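Local coordinates for type IV pilus secretin PilQ family protein (Vibrio cholerae, PDB 6W6M), which probably forms the gated outer-membrane channel through which the type IV competence pilus passes, needed for natural competence, at residues F261-A264 with S265-A268; L544-L547 with F548-T551. One frame throughout, in Å; residues are numbered along the deposited sequence.

Contact 1: F261-A264 with S265-A268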
# COMPACT_ATOMS: atom_id res chain seq x y z
N PHE A 261 -25.44 44.94 20.60
CA PHE A 261 -24.97 45.41 19.30
C PHE A 261 -23.79 44.61 18.76
O PHE A 261 -23.41 44.82 17.62
CB PHE A 261 -24.58 46.90 19.29
CG PHE A 261 -25.73 47.82 19.46
CD1 PHE A 261 -26.76 47.84 18.54
CD2 PHE A 261 -25.78 48.68 20.53
CE1 PHE A 261 -27.81 48.70 18.69
CE2 PHE A 261 -26.84 49.54 20.69
CZ PHE A 261 -27.86 49.54 19.77
N ALA A 262 -23.22 43.68 19.52
CA ALA A 262 -22.11 42.89 19.02
C ALA A 262 -22.28 41.46 19.52
O ALA A 262 -22.98 41.22 20.51
CB ALA A 262 -20.76 43.46 19.47
N LYS A 263 -21.66 40.52 18.83
CA LYS A 263 -21.70 39.13 19.26
C LYS A 263 -20.74 38.91 20.41
O LYS A 263 -19.60 39.37 20.38
CB LYS A 263 -21.35 38.20 18.11
CG LYS A 263 -22.22 38.30 16.90
CD LYS A 263 -21.96 37.13 15.98
CE LYS A 263 -22.63 37.32 14.64
NZ LYS A 263 -22.00 38.42 13.87
N ALA A 264 -21.20 38.19 21.43
CA ALA A 264 -20.36 37.95 22.59
C ALA A 264 -19.22 36.99 22.29
O ALA A 264 -18.18 37.04 22.95
CB ALA A 264 -21.20 37.42 23.75
N SER A 265 -19.38 36.11 21.30
CA SER A 265 -18.32 35.16 20.98
C SER A 265 -17.11 35.87 20.39
O SER A 265 -15.97 35.55 20.74
CB SER A 265 -18.85 34.09 20.03
OG SER A 265 -19.47 34.67 18.91
N ASP A 266 -17.34 36.84 19.51
CA ASP A 266 -16.23 37.61 18.95
C ASP A 266 -15.49 38.38 20.04
O ASP A 266 -14.26 38.42 20.06
CB ASP A 266 -16.76 38.57 17.89
CG ASP A 266 -17.43 37.85 16.74
OD1 ASP A 266 -17.12 36.66 16.52
OD2 ASP A 266 -18.26 38.47 16.05
N ILE A 267 -16.23 38.99 20.97
CA ILE A 267 -15.61 39.77 22.03
C ILE A 267 -14.84 38.86 22.98
O ILE A 267 -13.74 39.21 23.43
CB ILE A 267 -16.67 40.60 22.76
CG1 ILE A 267 -17.04 41.81 21.90
CG2 ILE A 267 -16.17 41.05 24.11
CD1 ILE A 267 -17.97 42.76 22.56
N ALA A 268 -15.38 37.69 23.29
CA ALA A 268 -14.64 36.75 24.13
C ALA A 268 -13.39 36.24 23.43
O ALA A 268 -12.41 35.88 24.09
CB ALA A 268 -15.53 35.58 24.53
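A268 N bonds to A264 O at 2.9 Å, with an N-H...O angle of 160° and the donor tilted out of the carbonyl plane; this is the firm i to i+4 bond of the first helical turn. One residue earlier, I267 N points at K263 O, a weak bond at 3.4 Å. K263 occupies the N-cap position, where its carbonyl accepts from the opening turn while its side chain starts toward the turn at CB and then leads away from it. With CG beside its own backbone N (chi1 -58°), the lysine chain leaves alongside D266, the two side chains pointing the same way. The aspartate carboxylate rests against the lysine's methylenes: OD2 of D266 lies 3.7 Å from CB of K263 and 3.9 Å from its CD. The chain bends at chi4 (68°), which turns the amine somewhat toward the carboxylate, yet K263 NZ stays 4.3 Å from D266 OD2, beyond a salt bridge; any attraction is probably that of nearby opposite charges. An acidic residue in the first turn would also probably interact favourably with the N-terminal end of the helix. Strand 253-258, this helix (264-271), the two strands that follow and helix 303-314 give the beta-alpha-beta-beta-alpha order of the KH-like N domains of secretins, and the segment is the link from the first strand into its helix. N293 reaches in from the same domain, making weak hydrogen bonds to A264 N and A262 O. Round the helix from D266, A262 CB meets I267 CD1 at 4.2 Å, and I267 and A268 pack on L295 of strand 294-299. I267 CG1 also runs past K263 O, 3.8 Å away. At the subunit border, K263 packs on Q509 of a second subunit and A262 on R291 of a third.

Contact 2: L544-L547 with F548-T551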
# COMPACT_ATOMS: atom_id res chain seq x y z
N LEU A 544 -15.39 47.65 -66.65
CA LEU A 544 -15.68 46.26 -66.97
C LEU A 544 -15.14 45.28 -65.95
O LEU A 544 -15.60 44.13 -65.91
CB LEU A 544 -15.11 45.91 -68.35
CG LEU A 544 -15.94 46.22 -69.59
CD1 LEU A 544 -16.10 47.72 -69.79
CD2 LEU A 544 -15.28 45.59 -70.81
N GLY A 545 -14.18 45.70 -65.12
CA GLY A 545 -13.49 44.77 -64.25
C GLY A 545 -14.41 44.00 -63.33
O GLY A 545 -14.12 42.85 -62.98
N ALA A 546 -15.54 44.60 -62.95
CA ALA A 546 -16.48 43.95 -62.05
C ALA A 546 -17.05 42.66 -62.61
O ALA A 546 -17.70 41.91 -61.88
CB ALA A 546 -17.62 44.90 -61.71
N LEU A 547 -16.83 42.37 -63.89
CA LEU A 547 -17.26 41.12 -64.48
C LEU A 547 -16.26 39.99 -64.28
O LEU A 547 -16.55 38.86 -64.69
CB LEU A 547 -17.53 41.31 -65.97
CG LEU A 547 -18.65 42.23 -66.45
CD1 LEU A 547 -18.66 42.40 -67.96
CD2 LEU A 547 -19.98 41.68 -65.98
N PHE A 548 -15.11 40.26 -63.68
CA PHE A 548 -14.01 39.31 -63.63
C PHE A 548 -13.45 39.15 -62.22
O PHE A 548 -12.27 38.84 -62.05
CB PHE A 548 -12.88 39.73 -64.57
CG PHE A 548 -13.26 39.74 -66.01
CD1 PHE A 548 -13.23 38.57 -66.75
CD2 PHE A 548 -13.62 40.91 -66.64
CE1 PHE A 548 -13.57 38.58 -68.08
CE2 PHE A 548 -13.96 40.92 -67.96
CZ PHE A 548 -13.93 39.75 -68.69
N ARG A 549 -14.26 39.34 -61.18
CA ARG A 549 -13.70 39.35 -59.84
C ARG A 549 -14.80 39.13 -58.82
O ARG A 549 -15.96 39.49 -59.03
CB ARG A 549 -12.97 40.66 -59.55
CG ARG A 549 -13.88 41.81 -59.32
CD ARG A 549 -13.15 43.11 -59.44
NE ARG A 549 -14.04 44.23 -59.25
CZ ARG A 549 -13.77 45.47 -59.62
NH1 ARG A 549 -12.62 45.75 -60.21
NH2 ARG A 549 -14.65 46.43 -59.41
N ARG A 550 -14.41 38.54 -57.69
CA ARG A 550 -15.26 38.47 -56.50
C ARG A 550 -14.62 39.28 -55.40
O ARG A 550 -13.40 39.21 -55.20
CB ARG A 550 -15.49 37.04 -56.04
CG ARG A 550 -16.22 36.94 -54.73
CD ARG A 550 -16.64 35.53 -54.43
NE ARG A 550 -15.51 34.63 -54.44
CZ ARG A 550 -15.61 33.31 -54.47
NH1 ARG A 550 -16.80 32.73 -54.51
NH2 ARG A 550 -14.52 32.56 -54.47
N THR A 551 -15.43 40.05 -54.69
CA THR A 551 -15.01 40.99 -53.67
C THR A 551 -15.75 40.73 -52.37
O THR A 551 -16.97 40.51 -52.36
CB THR A 551 -15.25 42.43 -54.15
OG1 THR A 551 -16.64 42.61 -54.43
CG2 THR A 551 -14.44 42.74 -55.38
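L544 O lies 3.8 Å from F548 CD2, meeting the phenyl ring obliquely, while the same oxygen accepts from L547 N at 2.9 Å. G545 follows with the second bond of this kind: F548 N donates to G545 O at 2.9 Å (N-H...O 153°), reaching it from above the carbonyl plane. G545 O also sits at the edge of the F548 ring, near its plane. The peptide joining G545 to A546 lies across one face of the R549 guanidinium, A546 N standing 3.9 Å above its centre. R549 gets there because its CG lies between its own N and carbonyl carbon (chi1 74°) and the chain then runs extended to NE, back over the turn; NE ends 3.7 Å from A546 CA. L547 brings CB to 4.0 Å from F548 CD2, and its carbonyl oxygen lies over one face of that ring while also bonding weakly to W342 NE1. Beyond the turn, F548 and R550 pair through their backbones with V535 and D533, and R550 forms a salt bridge to D533. Two successive i to i+3 bonds mark a short 3-10 helix, 545-547, which feeds strand 549-568 into the secretin-domain beta-sheet; the L547-F548 pair is consistent with the close of the secretin family signature.

In the fold
Both contacts are turns that lead from a loop into regular structure, but they belong to different domains: contact 1 starts a helix in a KH-like N domain, contact 2 starts a strand of the secretin domain. Their centres are 82 Å apart, on opposite sides of the chain's centre, and they share no element. Contact 1 is partly buried, with I267 and A268 packed on L295 inside the domain and D266 exposed; contact 2 lies on the surface. Helical i to i+4 bonding and a lysine-aspartate pair characterise the first, whereas i to i+3 bonding and flat groups laid against peptides characterise the second. Neighbouring subunits pack on K263 and A262; near contact 2 one reaches R550, past the turn.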